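Local structure of UV damage endonuclease (Sulfolobus acidocaldarius, 3TC3) at residues 270-273 against 274-277; 289-292 against 293-297. The protein is a manganese-binding TIM-barrel endonuclease of DNA repair that recognises different DNA lesions and probably cuts the damaged strand by hydrolysis. One frame throughout, in Å; residues are numbered along the deposited sequence.

Interaction 1: residues 270-273 against 274-277; sequences EENF and RRFV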
ATOM      1  N   GLU A 270      13.835  -5.387 -17.040  1.00 17.26           N
ATOM      2  CA  GLU A 270      14.775  -4.291 -16.783  1.00 18.59           C
ATOM      3  C   GLU A 270      14.659  -3.197 -17.820  1.00 19.17           C
ATOM      4  O   GLU A 270      14.805  -2.007 -17.465  1.00 16.42           O
ATOM      5  CB  GLU A 270      16.227  -4.799 -16.747  1.00 23.79           C
ATOM      6  CG  GLU A 270      17.274  -3.679 -16.958  1.00 29.42           C
ATOM      7  CD  GLU A 270      18.717  -4.122 -16.781  1.00 33.40           C
ATOM      8  OE1 GLU A 270      18.972  -5.344 -16.671  1.00 40.94           O
ATOM      9  OE2 GLU A 270      19.585  -3.251 -16.677  1.00 30.75           O
ATOM     10  N   GLU A 271      14.449  -3.541 -19.092  1.00 18.97           N
ATOM     11  CA  GLU A 271      14.370  -2.460 -20.075  1.00 19.64           C
ATOM     12  C   GLU A 271      13.075  -1.633 -19.900  1.00 19.23           C
ATOM     13  O   GLU A 271      13.078  -0.418 -20.118  1.00 20.31           O
ATOM     14  CB  GLU A 271      14.482  -3.052 -21.510  1.00 22.97           C
ATOM     15  CG  GLU A 271      15.489  -4.291 -21.650  1.00 32.01           C
ATOM     16  CD  GLU A 271      16.862  -3.930 -21.225  1.00 34.97           C
ATOM     17  OE1 GLU A 271      17.210  -2.767 -21.535  1.00 41.12           O
ATOM     18  OE2 GLU A 271      17.589  -4.753 -20.571  1.00 36.31           O
ATOM     19  N   ASN A 272      11.953  -2.286 -19.565  1.00 16.99           N
ATOM     20  CA  ASN A 272      10.698  -1.561 -19.283  1.00 16.09           C
ATOM     21  C   ASN A 272      10.909  -0.638 -18.084  1.00 16.30           C
ATOM     22  O   ASN A 272      10.450   0.499 -18.078  1.00 16.02           O
ATOM     23  CB  ASN A 272       9.519  -2.520 -19.054  1.00 17.82           C
ATOM     24  CG  ASN A 272       9.068  -3.187 -20.321  1.00 23.14           C
ATOM     25  OD1 ASN A 272       9.253  -2.660 -21.409  1.00 26.32           O
ATOM     26  ND2 ASN A 272       8.478  -4.332 -20.196  1.00 20.56           N
ATOM     27  N   PHE A 273      11.570  -1.162 -17.052  1.00 14.38           N
ATOM     28  CA  PHE A 273      11.776  -0.350 -15.854  1.00 13.33           C
ATOM     29  C   PHE A 273      12.666   0.835 -16.137  1.00 14.00           C
ATOM     30  O   PHE A 273      12.372   1.953 -15.671  1.00 14.54           O
ATOM     31  CB  PHE A 273      12.322  -1.261 -14.695  1.00 12.78           C
ATOM     32  CG  PHE A 273      12.474  -0.519 -13.406  1.00 13.28           C
ATOM     33  CD1 PHE A 273      11.350  -0.128 -12.686  1.00 13.23           C
ATOM     34  CD2 PHE A 273      13.750  -0.159 -12.956  1.00 13.89           C
ATOM     35  CE1 PHE A 273      11.522   0.620 -11.469  1.00 14.06           C
ATOM     36  CE2 PHE A 273      13.919   0.542 -11.759  1.00 15.55           C
ATOM     37  CZ  PHE A 273      12.801   0.928 -11.004  1.00 14.29           C
ATOM     38  N   ARG A 274      13.740   0.560 -16.884  1.00 14.52           N
ATOM     39  CA  ARG A 274      14.621   1.688 -17.295  1.00 16.41           C
ATOM     40  C   ARG A 274      13.830   2.739 -18.084  1.00 16.98           C
ATOM     41  O   ARG A 274      14.019   3.958 -17.876  1.00 18.29           O
ATOM     42  CB  ARG A 274      15.791   1.158 -18.128  1.00 16.04           C
ATOM     43  CG  ARG A 274      16.823   0.472 -17.281  1.00 17.27           C
ATOM     44  CD  ARG A 274      17.852  -0.229 -18.195  1.00 19.14           C
ATOM     45  NE  ARG A 274      18.926  -0.791 -17.419  1.00 20.74           N
ATOM     46  CZ  ARG A 274      19.991  -0.116 -17.033  1.00 20.32           C
ATOM     47  NH1 ARG A 274      20.117   1.181 -17.321  1.00 22.44           N
ATOM     48  NH2 ARG A 274      20.894  -0.766 -16.295  1.00 22.44           N
ATOM     49  N   ARG A 275      12.945   2.348 -18.980  1.00 17.48           N
ATOM     50  CA  ARG A 275      12.197   3.339 -19.755  1.00 20.03           C
ATOM     51  C   ARG A 275      11.289   4.157 -18.854  1.00 18.36           C
ATOM     52  O   ARG A 275      11.143   5.403 -19.013  1.00 22.86           O
ATOM     53  CB  ARG A 275      11.368   2.674 -20.819  1.00 22.81           C
ATOM     54  CG  ARG A 275      11.987   2.745 -22.235  1.00 30.41           C
ATOM     55  CD  ARG A 275      10.985   2.229 -23.279  1.00 34.62           C
ATOM     56  NE  ARG A 275      11.298   0.827 -23.503  1.00 41.14           N
ATOM     57  CZ  ARG A 275      10.567  -0.187 -23.082  1.00 35.22           C
ATOM     58  NH1 ARG A 275       9.430   0.052 -22.412  1.00 39.44           N
ATOM     59  NH2 ARG A 275      10.980  -1.445 -23.317  1.00 36.52           N
ATOM     60  N   PHE A 276      10.712   3.508 -17.839  1.00 17.37           N
ATOM     61  CA  PHE A 276       9.905   4.215 -16.893  1.00 16.96           C
ATOM     62  C   PHE A 276      10.706   5.223 -16.057  1.00 18.53           C
ATOM     63  O   PHE A 276      10.276   6.374 -15.855  1.00 19.79           O
ATOM     64  CB  PHE A 276       9.253   3.145 -15.961  1.00 17.26           C
ATOM     65  CG  PHE A 276       8.293   3.740 -15.004  1.00 17.95           C
ATOM     66  CD1 PHE A 276       6.978   4.027 -15.441  1.00 20.36           C
ATOM     67  CD2 PHE A 276       8.652   3.991 -13.705  1.00 20.02           C
ATOM     68  CE1 PHE A 276       6.043   4.545 -14.613  1.00 23.19           C
ATOM     69  CE2 PHE A 276       7.646   4.581 -12.791  1.00 21.97           C
ATOM     70  CZ  PHE A 276       6.390   4.918 -13.303  1.00 22.00           C
ATOM     71  N   VAL A 277      11.798   4.785 -15.486  1.00 18.63           N
ATOM     72  CA  VAL A 277      12.490   5.679 -14.544  1.00 20.35           C
ATOM     73  C   VAL A 277      13.151   6.846 -15.320  1.00 22.22           C
ATOM     74  O   VAL A 277      13.445   7.853 -14.689  1.00 22.24           O
ATOM     75  CB  VAL A 277      13.556   5.001 -13.695  1.00 23.36           C
ATOM     76  CG1 VAL A 277      12.927   4.024 -12.681  1.00 22.81           C
ATOM     77  CG2 VAL A 277      14.538   4.331 -14.507  1.00 23.98           C
TER

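Interaction 2: residues 289-292 against 293-297; sequences VKDK and EISAL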
ATOM      1  N   VAL A 289       5.092  -6.778  -8.213  1.00 11.75           N
ATOM      2  CA  VAL A 289       5.359  -7.943  -9.105  1.00 12.17           C
ATOM      3  C   VAL A 289       5.545  -9.162  -8.201  1.00 11.42           C
ATOM      4  O   VAL A 289       5.850  -9.097  -7.021  1.00 13.02           O
ATOM      5  CB  VAL A 289       6.579  -7.682  -9.983  1.00 14.64           C
ATOM      6  CG1 VAL A 289       6.198  -6.705 -11.148  1.00 15.75           C
ATOM      7  CG2 VAL A 289       7.835  -7.261  -9.183  1.00 15.39           C
ATOM      8  N   LYS A 290       5.428 -10.340  -8.818  1.00 11.99           N
ATOM      9  CA  LYS A 290       5.225 -11.470  -7.964  1.00 13.11           C
ATOM     10  C   LYS A 290       6.531 -11.980  -7.337  1.00 12.49           C
ATOM     11  O   LYS A 290       6.443 -12.673  -6.321  1.00 13.10           O
ATOM     12  CB  LYS A 290       4.678 -12.636  -8.801  1.00 14.62           C
ATOM     13  CG  LYS A 290       3.272 -12.268  -9.423  1.00 20.62           C
ATOM     14  CD  LYS A 290       2.218 -12.261  -8.405  1.00 24.39           C
ATOM     15  CE  LYS A 290       0.875 -12.085  -9.194  1.00 27.88           C
ATOM     16  NZ  LYS A 290       0.070 -11.020  -8.510  1.00 37.24           N
ATOM     17  N   ASP A 291       7.700 -11.606  -7.881  1.00 11.23           N
ATOM     18  CA  ASP A 291       8.955 -12.054  -7.198  1.00 11.95           C
ATOM     19  C   ASP A 291       9.539 -11.061  -6.206  1.00 12.35           C
ATOM     20  O   ASP A 291      10.650 -11.309  -5.669  1.00 13.13           O
ATOM     21  CB  ASP A 291      10.056 -12.462  -8.251  1.00 11.99           C
ATOM     22  CG  ASP A 291      10.548 -11.335  -9.115  1.00 12.64           C
ATOM     23  OD1 ASP A 291      10.006 -10.195  -8.987  1.00 13.55           O
ATOM     24  OD2 ASP A 291      11.470 -11.621  -9.900  1.00 15.09           O
ATOM     25  N   LYS A 292       8.770 -10.017  -5.876  1.00 10.71           N
ATOM     26  CA  LYS A 292       9.022  -9.255  -4.592  1.00 11.21           C
ATOM     27  C   LYS A 292      10.470  -8.784  -4.511  1.00 11.03           C
ATOM     28  O   LYS A 292      10.901  -7.979  -5.367  1.00 10.54           O
ATOM     29  CB  LYS A 292       8.566 -10.029  -3.346  1.00 10.98           C
ATOM     30  CG  LYS A 292       7.049 -10.224  -3.423  1.00 11.37           C
ATOM     31  CD  LYS A 292       6.492 -10.887  -2.138  1.00 11.34           C
ATOM     32  CE  LYS A 292       5.006 -11.166  -2.170  1.00 11.78           C
ATOM     33  NZ  LYS A 292       4.253  -9.841  -2.243  1.00 12.54           N
ATOM     34  N   GLU A 293      11.199  -9.204  -3.492  1.00 11.45           N
ATOM     35  CA  GLU A 293      12.546  -8.624  -3.260  1.00 11.91           C
ATOM     36  C   GLU A 293      13.521  -8.872  -4.450  1.00 12.53           C
ATOM     37  O   GLU A 293      14.442  -8.104  -4.606  1.00 13.39           O
ATOM     38  CB  GLU A 293      13.220  -9.169  -1.952  1.00 11.74           C
ATOM     39  CG  GLU A 293      13.659 -10.647  -2.071  1.00 12.85           C
ATOM     40  CD  GLU A 293      12.519 -11.698  -2.073  1.00 12.82           C
ATOM     41  OE1 GLU A 293      11.299 -11.425  -1.806  1.00 12.48           O
ATOM     42  OE2 GLU A 293      12.864 -12.883  -2.302  1.00 13.68           O
ATOM     43  N   ILE A 294      13.286  -9.928  -5.238  1.00 12.57           N
ATOM     44  CA  ILE A 294      14.201 -10.221  -6.367  1.00 12.89           C
ATOM     45  C   ILE A 294      14.075  -9.058  -7.420  1.00 12.58           C
ATOM     46  O   ILE A 294      15.092  -8.532  -7.910  1.00 14.58           O
ATOM     47  CB  ILE A 294      13.881 -11.576  -6.949  1.00 14.25           C
ATOM     48  CG1 ILE A 294      14.116 -12.720  -5.901  1.00 18.01           C
ATOM     49  CG2 ILE A 294      14.704 -11.775  -8.337  1.00 15.00           C
ATOM     50  CD1 ILE A 294      15.451 -13.294  -5.812  1.00 21.66           C
ATOM     51  N   SER A 295      12.842  -8.582  -7.699  1.00 12.21           N
ATOM     52  CA  SER A 295      12.693  -7.424  -8.502  1.00 11.62           C
ATOM     53  C   SER A 295      13.199  -6.160  -7.820  1.00 11.70           C
ATOM     54  O   SER A 295      13.690  -5.262  -8.531  1.00 12.24           O
ATOM     55  CB  SER A 295      11.228  -7.221  -8.981  1.00 11.92           C
ATOM     56  OG  SER A 295      10.994  -8.079 -10.086  1.00 12.37           O
ATOM     57  N   ALA A 296      13.060  -6.039  -6.484  1.00 11.76           N
ATOM     58  CA  ALA A 296      13.560  -4.855  -5.816  1.00 12.01           C
ATOM     59  C   ALA A 296      15.077  -4.776  -5.963  1.00 12.81           C
ATOM     60  O   ALA A 296      15.600  -3.670  -6.183  1.00 13.59           O
ATOM     61  CB  ALA A 296      13.193  -4.898  -4.355  1.00 13.28           C
ATOM     62  N   LEU A 297      15.739  -5.934  -5.941  1.00 14.04           N
ATOM     63  CA  LEU A 297      17.198  -5.936  -6.194  1.00 15.34           C
ATOM     64  C   LEU A 297      17.541  -5.502  -7.581  1.00 15.05           C
ATOM     65  O   LEU A 297      18.504  -4.746  -7.728  1.00 17.10           O
ATOM     66  CB  LEU A 297      17.832  -7.292  -5.892  1.00 15.25           C
ATOM     67  CG  LEU A 297      17.721  -7.641  -4.393  1.00 17.33           C
ATOM     68  CD1 LEU A 297      18.164  -9.066  -4.199  1.00 19.59           C
ATOM     69  CD2 LEU A 297      18.519  -6.667  -3.516  1.00 17.65           C
TER
HETATM   70  O   HOH W   1      11.393 -13.693  -4.537  1.00 16.43           O

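Interaction 1: residues 270-273 against 274-277
E270 and R274, one helical turn apart, lie side by side and join in a salt bridge. The extended E270 chain brings OE2 to the NE edge of R274, with E270 OE2 to R274 NE 2.7 Å on the anti lone pair and E270 OE2 to R274 NH2 2.8 Å nearly along the C-O axis. Carboxylate and guanidinium planes are only 25° apart, and both bonds end on the same oxygen. R274 NH2 has a second acid in E305, so the guanidinium ties this helix to the region where helix 293-305 ends. E271 offers its carbonyl: E271 O accepts the backbone N of R275 and sits over one face of the R275 guanidinium. N272 OD1 is gripped end-on by both terminal nitrogens of R275, at 2.8 Å from NH2 and 2.9 Å from NH1, which reach it from opposite faces of the amide plane; a bend at chi3 (-95°) turns the R275 guanidinium back over the helix. N272 ND2 is held by E254. E270 and R274 face helix 293-305, while N272 lies toward the end of strand 249-252; helix 270-279 links that strand to 283-287 in a beta-alpha-beta unit of the barrel. F273 belongs to the buried side. V277 CG1 lies over one face of its ring in a CH-pi contact, 3.9 Å from the centroid and 25° off the normal, while Y252 meets the F273 ring edge-to-face.

Interaction 2: residues 289-292 against 293-297
D291 and S295 meet through their polar ends: the hydroxyl of S295 donates to the syn lone pair of D291 OD1, with S295 OG to D291 OD1 at 2.6 Å. D291 has CG between its backbone N and carbonyl carbon (chi1 65°), and this folds the carboxylate forward over the first turn of the helix. The other oxygen, D291 OD2, is bound by T267, whose hydroxyl also meets S295 OG; the backbone N of I268 also bonds to S295 OG, so acid and serine are knitted to the loop that leads into helix 270-279. Beside the S295 hydroxyl, V289 brings one methyl against CB and OG, and V289 CG2 to S295 CB, at 3.4 Å, is tighter than usual carbon contact. I294 crosses D291 at about a right angle and brings its CG2 to 3.6 Å from D291 OD2.

E293 turns the other way. Its chain bends at chi2 (-72°) and its carboxylate reaches S32 through OE2 and the backbone N of Y31 through OE1. A water bridges D291 O and E293 OE2, donating to both, at 2.7 Å and 2.8 Å, so the aspartate carbonyl receives this water as well as the backbone N of I294. K292 NZ leads off to hydrogen-bond V27 O.

V289 to K292 form a type I beta turn, K292 stands at the N-cap, and K292 O accepts the backbone N of A296 at 3.1 Å, starting the regular helical bonding. This is the beta-alpha loop after the last strand, 283-287, at the C-terminal end of the barrel strands, where TIM-barrel active sites lie and where E288 binds manganese.

Interaction 1 comes first along the chain, within helix 270-279; strand 283-287 follows, and interaction 2 then opens helix 293-305. Their centres are 15 Å apart and their nearest atoms about 7 Å, without touching. The two helices nevertheless pack on each other: E270 and R274 reach V302, F273 touches A299 and V277 touches L303. I268 ties the contacts together, touching F273 and bonding S295 OG through its N. Both belong to the last part of the eight-stranded parallel barrel. Interaction 2 is centred 15 Å from the chain's centre and interaction 1 22 Å, yet the side chains of V289 and F276 are similarly far from the manganese, about 10 and 11 Å.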